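Hemerythrin HHE cation binding domain protein (Mycobacterium kansasii, PDB 6TYJ) binds zinc and ferric iron within a hemerythrin-like helical bundle, its physiological role not being established. Local coordinates at residues V15-H20 / I53-E58; Y62-L66 / E118-P124. All blocks are in the same frame, centred on the assembly; numbering follows the deposited sequence. Where two conformers were deposited one is given.

Contact 1 of 2, residues V15-H20 / I53-E58. With ZN (zinc ion), chain B.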
loop_
_atom_site.group_PDB
_atom_site.type_symbol
_atom_site.label_atom_id
_atom_site.label_comp_id
_atom_site.label_asym_id
_atom_site.label_seq_id
_atom_site.Cartn_x
_atom_site.Cartn_y
_atom_site.Cartn_z
ATOM N N VAL A 15 -11.674 0.272 -6.294
ATOM C CA VAL A 15 -11.166 -0.107 -4.981
ATOM C C VAL A 15 -9.720 0.333 -4.823
ATOM O O VAL A 15 -9.342 0.923 -3.807
ATOM C CB VAL A 15 -11.310 -1.623 -4.753
ATOM C CG1 VAL A 15 -10.514 -2.039 -3.509
ATOM C CG2 VAL A 15 -12.744 -1.977 -4.575
ATOM N N LEU A 16 -8.881 0.033 -5.823
ATOM C CA LEU A 16 -7.470 0.362 -5.697
ATOM C C LEU A 16 -7.250 1.863 -5.786
ATOM O O LEU A 16 -6.441 2.407 -5.035
ATOM C CB LEU A 16 -6.633 -0.345 -6.755
ATOM C CG LEU A 16 -6.570 -1.862 -6.562
ATOM C CD1 LEU A 16 -5.831 -2.431 -7.731
ATOM C CD2 LEU A 16 -5.850 -2.168 -5.258
ATOM N N LYS A 17 -7.937 2.543 -6.705
ATOM C CA LYS A 17 -7.737 3.983 -6.805
ATOM C C LYS A 17 -8.207 4.678 -5.539
ATOM O O LYS A 17 -7.539 5.605 -5.040
ATOM C CB LYS A 17 -8.446 4.530 -8.052
ATOM C CG LYS A 17 -7.755 4.090 -9.334
ATOM C CD LYS A 17 -8.539 4.446 -10.598
ATOM C CE LYS A 17 -8.287 5.864 -11.008
ATOM N NZ LYS A 17 -9.239 6.271 -12.086
ATOM N N GLU A 18 -9.352 4.262 -4.999
ATOM C CA GLU A 18 -9.814 4.900 -3.768
ATOM C C GLU A 18 -8.845 4.633 -2.626
ATOM O O GLU A 18 -8.629 5.497 -1.769
ATOM C CB GLU A 18 -11.219 4.414 -3.414
ATOM C CG GLU A 18 -12.287 4.958 -4.344
ATOM C CD GLU A 18 -13.657 4.371 -4.080
ATOM O OE1 GLU A 18 -13.929 3.981 -2.924
ATOM O OE2 GLU A 18 -14.463 4.298 -5.036
ATOM N N HIS A 19 -8.234 3.450 -2.600
ATOM C CA HIS A 19 -7.305 3.180 -1.509
ATOM C C HIS A 19 -5.985 3.924 -1.692
ATOM O O HIS A 19 -5.366 4.331 -0.695
ATOM C CB HIS A 19 -7.073 1.675 -1.367
ATOM C CG HIS A 19 -6.597 1.304 0.005
ATOM N ND1 HIS A 19 -5.607 0.370 0.235
ATOM C CD2 HIS A 19 -6.977 1.761 1.225
ATOM C CE1 HIS A 19 -5.402 0.262 1.532
ATOM N NE2 HIS A 19 -6.216 1.093 2.158
ATOM N N HIS A 20 -5.555 4.145 -2.944
ATOM C CA HIS A 20 -4.383 4.995 -3.179
ATOM C C HIS A 20 -4.619 6.404 -2.638
ATOM O O HIS A 20 -3.699 7.013 -2.080
ATOM C CB HIS A 20 -4.031 5.077 -4.673
ATOM C CG HIS A 20 -3.395 3.835 -5.238
ATOM N ND1 HIS A 20 -3.401 3.559 -6.591
ATOM C CD2 HIS A 20 -2.714 2.823 -4.650
ATOM C CE1 HIS A 20 -2.794 2.403 -6.806
ATOM N NE2 HIS A 20 -2.337 1.953 -5.652
ATOM N N ILE A 53 -2.306 -3.917 4.149
ATOM C CA ILE A 53 -3.450 -4.560 3.510
ATOM C C ILE A 53 -3.508 -4.243 2.023
ATOM O O ILE A 53 -4.025 -5.054 1.226
ATOM C CB ILE A 53 -4.755 -4.204 4.228
ATOM C CG1 ILE A 53 -5.163 -2.770 3.997
ATOM C CG2 ILE A 53 -4.619 -4.445 5.731
ATOM C CD1 ILE A 53 -6.306 -2.370 4.976
ATOM N N HIS A 54 -2.961 -3.094 1.618
ATOM C CA HIS A 54 -2.960 -2.717 0.216
ATOM C C HIS A 54 -2.108 -3.657 -0.617
ATOM O O HIS A 54 -2.567 -4.173 -1.655
ATOM C CB HIS A 54 -2.431 -1.300 0.082
ATOM C CG HIS A 54 -2.543 -0.762 -1.299
ATOM N ND1 HIS A 54 -3.717 -0.262 -1.802
ATOM C CD2 HIS A 54 -1.623 -0.637 -2.284
ATOM C CE1 HIS A 54 -3.522 0.155 -3.043
ATOM N NE2 HIS A 54 -2.260 -0.074 -3.357
ATOM N N PHE A 55 -0.865 -3.902 -0.176
ATOM C CA PHE A 55 -0.001 -4.809 -0.922
ATOM C C PHE A 55 -0.570 -6.216 -0.926
ATOM O O PHE A 55 -0.413 -6.931 -1.919
ATOM C CB PHE A 55 1.425 -4.799 -0.368
ATOM C CG PHE A 55 2.226 -3.601 -0.805
ATOM C CD1 PHE A 55 1.623 -2.568 -1.508
ATOM C CD2 PHE A 55 3.584 -3.535 -0.540
ATOM C CE1 PHE A 55 2.359 -1.450 -1.922
ATOM C CE2 PHE A 55 4.320 -2.438 -0.944
ATOM C CZ PHE A 55 3.705 -1.395 -1.643
ATOM N N ARG A 56 -1.241 -6.624 0.158
ATOM C CA ARG A 56 -1.808 -7.977 0.194
ATOM C C ARG A 56 -2.964 -8.120 -0.781
ATOM O O ARG A 56 -3.062 -9.151 -1.474
ATOM C CB ARG A 56 -2.264 -8.319 1.606
ATOM C CG ARG A 56 -1.133 -8.641 2.557
ATOM C CD ARG A 56 -1.672 -9.156 3.875
ATOM N NE ARG A 56 -0.628 -9.141 4.886
ATOM C CZ ARG A 56 0.111 -10.193 5.202
ATOM N NH1 ARG A 56 -0.089 -11.349 4.590
ATOM N NH2 ARG A 56 1.037 -10.091 6.143
ATOM N N ILE A 57 -3.882 -7.141 -0.826
ATOM C CA ILE A 57 -4.956 -7.319 -1.796
ATOM C C ILE A 57 -4.416 -7.253 -3.215
ATOM O O ILE A 57 -4.926 -7.990 -4.087
ATOM C CB ILE A 57 -6.145 -6.354 -1.594
ATOM C CG1 ILE A 57 -5.795 -4.907 -1.915
ATOM C CG2 ILE A 57 -6.727 -6.490 -0.182
ATOM C CD1 ILE A 57 -7.035 -4.028 -1.903
ATOM N N GLU A 58 -3.366 -6.464 -3.474
ATOM C CA GLU A 58 -2.759 -6.461 -4.801
ATOM C C GLU A 58 -2.135 -7.830 -5.092
ATOM O O GLU A 58 -2.408 -8.438 -6.142
ATOM C CB GLU A 58 -1.760 -5.278 -4.919
ATOM C CG GLU A 58 -2.470 -3.955 -5.132
ATOM C CD GLU A 58 -1.531 -2.800 -5.172
ATOM O OE1 GLU A 58 -0.391 -2.944 -4.755
ATOM O OE2 GLU A 58 -1.992 -1.740 -5.622
HETATM ZN ZN ZN B . -1.455 0.083 -5.295
#
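The metal centre of a hemerythrin-like helical bundle illustrates how antiparallel helices can be joined through a shared ion, here by His-20 on one side and His-54 and Glu-58 on the other. Segments 15-20 and 53-58 run nearly antiparallel at 163°, their axes 11.4 Å apart, a wide spacing that leaves room for imidazoles and zinc between them. His-20 NE2 and His-54 NE2 each bind the zinc at 2.1 Å, and Glu-58 OE2 binds it at 1.9 Å. His-114 and Glu-118 supply the two remaining ligands. The rings of His-20 and His-54 meet rim to rim with their planes 52° apart, neither lying over the other's face. Glu-58 reaches in through an extended chain, and its second oxygen, OE1, binds another zinc that His-80 also holds, making the carboxylate a bridge between two ions.

Behind this first shell stands His-19. With CG anti to the backbone N in both His-19 and His-54, the two rings extend toward each other from facing helices. His-54 ND1 donates to His-19 ND1 at 2.8 Å, the N-H...N angle being 149° and each nitrogen lying somewhat out of the other's ring plane. The bond restrains rotation of the His-54 ring, and Glu-50 in turn holds His-19 NE2. On His-20, the non-metal nitrogen ND1 is bonded to Glu-119.

Toward Leu-16 and Ile-57 the contact is apolar: Leu-16 CD2 lies 3.8 Å from Glu-58 CG and also touches Ile-57 CD1, 4.0 Å away. Histidines and a bridging carboxylate converging from the helices of a bundle are the hallmark of hemerythrin-type metal sites.

Contact 2 of 2, residues Y62-L66 / E118-P124. With ZN (zinc ion), chain B.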
loop_
_atom_site.group_PDB
_atom_site.type_symbol
_atom_site.label_atom_id
_atom_site.label_comp_id
_atom_site.label_asym_id
_atom_site.label_seq_id
_atom_site.Cartn_x
_atom_site.Cartn_y
_atom_site.Cartn_z
ATOM N N TYR A 62 -5.629 -8.909 -6.937
ATOM C CA TYR A 62 -5.664 -8.113 -8.161
ATOM C C TYR A 62 -4.607 -8.561 -9.170
ATOM O O TYR A 62 -4.913 -8.807 -10.344
ATOM C CB TYR A 62 -5.464 -6.636 -7.812
ATOM C CG TYR A 62 -5.613 -5.728 -9.024
ATOM C CD1 TYR A 62 -6.842 -5.593 -9.653
ATOM C CD2 TYR A 62 -4.522 -5.034 -9.549
ATOM C CE1 TYR A 62 -6.987 -4.758 -10.755
ATOM C CE2 TYR A 62 -4.658 -4.205 -10.678
ATOM C CZ TYR A 62 -5.891 -4.078 -11.265
ATOM O OH TYR A 62 -6.076 -3.265 -12.365
ATOM N N TYR A 63 -3.345 -8.625 -8.748
ATOM C CA TYR A 63 -2.312 -9.016 -9.691
ATOM C C TYR A 63 -2.516 -10.440 -10.226
ATOM O O TYR A 63 -2.226 -10.648 -11.415
ATOM C CB TYR A 63 -0.924 -8.837 -9.048
ATOM C CG TYR A 63 -0.487 -7.409 -8.847
ATOM C CD1 TYR A 63 -1.048 -6.403 -9.604
ATOM C CD2 TYR A 63 0.480 -7.072 -7.896
ATOM C CE1 TYR A 63 -0.649 -5.065 -9.445
ATOM C CE2 TYR A 63 0.878 -5.745 -7.737
ATOM C CZ TYR A 63 0.291 -4.756 -8.512
ATOM O OH TYR A 63 0.651 -3.415 -8.404
ATOM N N PRO A 64 -3.027 -11.434 -9.461
ATOM C CA PRO A 64 -3.270 -12.746 -10.079
ATOM C C PRO A 64 -4.283 -12.683 -11.211
ATOM O O PRO A 64 -4.135 -13.405 -12.215
ATOM C CB PRO A 64 -3.750 -13.595 -8.888
ATOM C CG PRO A 64 -2.971 -12.999 -7.718
ATOM C CD PRO A 64 -3.031 -11.502 -7.981
ATOM N N ALA A 65 -5.314 -11.839 -11.070
ATOM C CA ALA A 65 -6.299 -11.656 -12.128
ATOM C C ALA A 65 -5.671 -11.067 -13.378
ATOM O O ALA A 65 -6.178 -11.266 -14.498
ATOM C CB ALA A 65 -7.429 -10.749 -11.643
ATOM N N LEU A 66 -4.571 -10.350 -13.208
ATOM C CA LEU A 66 -3.864 -9.702 -14.295
ATOM C C LEU A 66 -2.628 -10.487 -14.729
ATOM O O LEU A 66 -1.767 -9.929 -15.415
ATOM C CB LEU A 66 -3.471 -8.282 -13.883
ATOM C CG LEU A 66 -4.531 -7.198 -14.137
ATOM C CD1 LEU A 66 -5.832 -7.430 -13.370
ATOM C CD2 LEU A 66 -3.969 -5.804 -13.867
ATOM N N GLU A 118 1.531 2.228 -11.041
ATOM C CA GLU A 118 0.421 1.296 -11.178
ATOM C C GLU A 118 -0.734 1.914 -11.953
ATOM O O GLU A 118 -1.343 1.258 -12.807
ATOM C CB GLU A 118 -0.035 0.863 -9.787
ATOM C CG GLU A 118 -1.019 -0.298 -9.808
ATOM C CD GLU A 118 -1.497 -0.645 -8.424
ATOM O OE1 GLU A 118 -2.257 -1.650 -8.317
ATOM O OE2 GLU A 118 -1.110 0.091 -7.477
ATOM N N GLU A 119 -1.070 3.173 -11.664
ATOM C CA GLU A 119 -2.189 3.781 -12.371
ATOM C C GLU A 119 -1.853 4.130 -13.819
ATOM O O GLU A 119 -2.773 4.347 -14.618
ATOM C CB GLU A 119 -2.675 5.008 -11.589
ATOM C CG GLU A 119 -3.325 4.604 -10.276
ATOM C CD GLU A 119 -3.780 5.769 -9.433
ATOM O OE1 GLU A 119 -3.623 6.920 -9.898
ATOM O OE2 GLU A 119 -4.311 5.535 -8.325
ATOM N N ARG A 120 -0.571 4.128 -14.186
ATOM C CA ARG A 120 -0.172 4.259 -15.583
ATOM C C ARG A 120 -0.291 2.940 -16.345
ATOM O O ARG A 120 -0.793 2.907 -17.478
ATOM C CB ARG A 120 1.270 4.771 -15.666
ATOM C CG ARG A 120 1.818 4.785 -17.098
ATOM C CD ARG A 120 3.242 5.338 -17.204
ATOM N NE ARG A 120 4.276 4.329 -16.962
ATOM C CZ ARG A 120 5.165 4.393 -15.973
ATOM N NH1 ARG A 120 5.153 5.421 -15.130
ATOM N NH2 ARG A 120 6.073 3.435 -15.828
ATOM N N ASP A 121 0.199 1.856 -15.742
ATOM C CA ASP A 121 0.480 0.596 -16.423
ATOM C C ASP A 121 -0.546 -0.491 -16.159
ATOM O O ASP A 121 -0.722 -1.366 -17.005
ATOM C CB ASP A 121 1.840 0.042 -15.976
ATOM C CG ASP A 121 3.014 0.845 -16.489
ATOM O OD1 ASP A 121 2.820 1.715 -17.362
ATOM O OD2 ASP A 121 4.141 0.589 -16.012
ATOM N N MET A 122 -1.192 -0.481 -14.990
ATOM C CA MET A 122 -1.899 -1.669 -14.508
ATOM C C MET A 122 -3.345 -1.421 -14.102
ATOM O O MET A 122 -4.051 -2.397 -13.801
ATOM C CB MET A 122 -1.148 -2.303 -13.323
ATOM C CG MET A 122 0.179 -2.959 -13.705
ATOM S SD MET A 122 -0.059 -4.479 -14.642
ATOM C CE MET A 122 -0.256 -5.611 -13.280
ATOM N N ILE A 123 -3.804 -0.170 -14.105
ATOM C CA ILE A 123 -5.188 0.213 -13.822
ATOM C C ILE A 123 -5.650 1.181 -14.906
ATOM O O ILE A 123 -5.198 2.336 -14.924
ATOM C CB ILE A 123 -5.325 0.868 -12.436
ATOM C CG1 ILE A 123 -4.835 -0.067 -11.324
ATOM C CG2 ILE A 123 -6.777 1.334 -12.194
ATOM C CD1 ILE A 123 -4.745 0.628 -9.953
ATOM N N PRO A 124 -6.544 0.780 -15.837
ATOM C CA PRO A 124 -7.160 -0.551 -15.970
ATOM C C PRO A 124 -6.175 -1.599 -16.422
ATOM O O PRO A 124 -5.027 -1.286 -16.705
ATOM C CB PRO A 124 -8.238 -0.354 -17.043
ATOM C CG PRO A 124 -8.360 1.104 -17.236
ATOM C CD PRO A 124 -7.049 1.717 -16.850
HETATM ZN ZN ZN B . -1.455 0.083 -5.295
#
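Tyr-62 and Met-122 join two helix ends in the hemerythrin-like bundle, where helix 38-65 finishes beside the turn that follows helix 100-121. Polar, metal and apolar interactions each have their own place here, and together they bury 280 Å² between segments 62-66 and 118-124.

The polar link is a hydrogen bond from Tyr-62 OH to the carbonyl oxygen of Met-122, with OH 2.6 Å from Met-122 O. That oxygen lies in the plane of the tyrosine ring, at its edge, while the hydroxyl approaches at a C=O...O angle of 146°, tilted 16° from the carbonyl plane. Placing CG anti to the backbone N sends the Tyr-62 ring across to the other segment, and its hydroxyl thereby holds the backbone of Met-122, where the chain leaves helical phi/psi.

The metal interaction belongs to Glu-118, whose extended chain carries OE2 to the zinc at 2.2 Å, an ion also held by four other ligands. Tyr-63 comes up beside this ligand, its OH 3.4 Å from Glu-118 OE1, with ring and carboxylate planes turned 56° apart.

Apolar packing fills in around these groups. Ile-123 CG1 approaches the hydroxyl end of Tyr-62, 4.1 Å from CZ, and Leu-66 CD1 sits over one face of the same ring, offset toward its rim. Leu-72 and Ile-73 of helix 70-91 also touch Met-122. The thioether chain of Met-122 bends at both chi2 and chi3, which brings its methyl against both Tyr-63 and Leu-66: CE lies 3.8 Å from Tyr-63 CD1 and 3.8 Å from Leu-66 CD2.

Both contacts use helix 38-65, and their centres lie 11 Å apart. They follow in series along the chain: contact 1 pairs helix 12-32 with the middle of helix 38-65, and contact 2 then joins the end of that helix to the end of helix 100-121. The same zinc belongs to both, so three helices converge on one ion, with His-114 also contributed by helix 100-121. Between the contacts, Leu-16 CD1 packs on Tyr-62 CD2 at 3.4 Å. Contact 1 lies near the middle of the chain, where the ligands gather on the zinc, while contact 2 continues from it toward the helix ends, a worked example of distant sequence segments building one metal site.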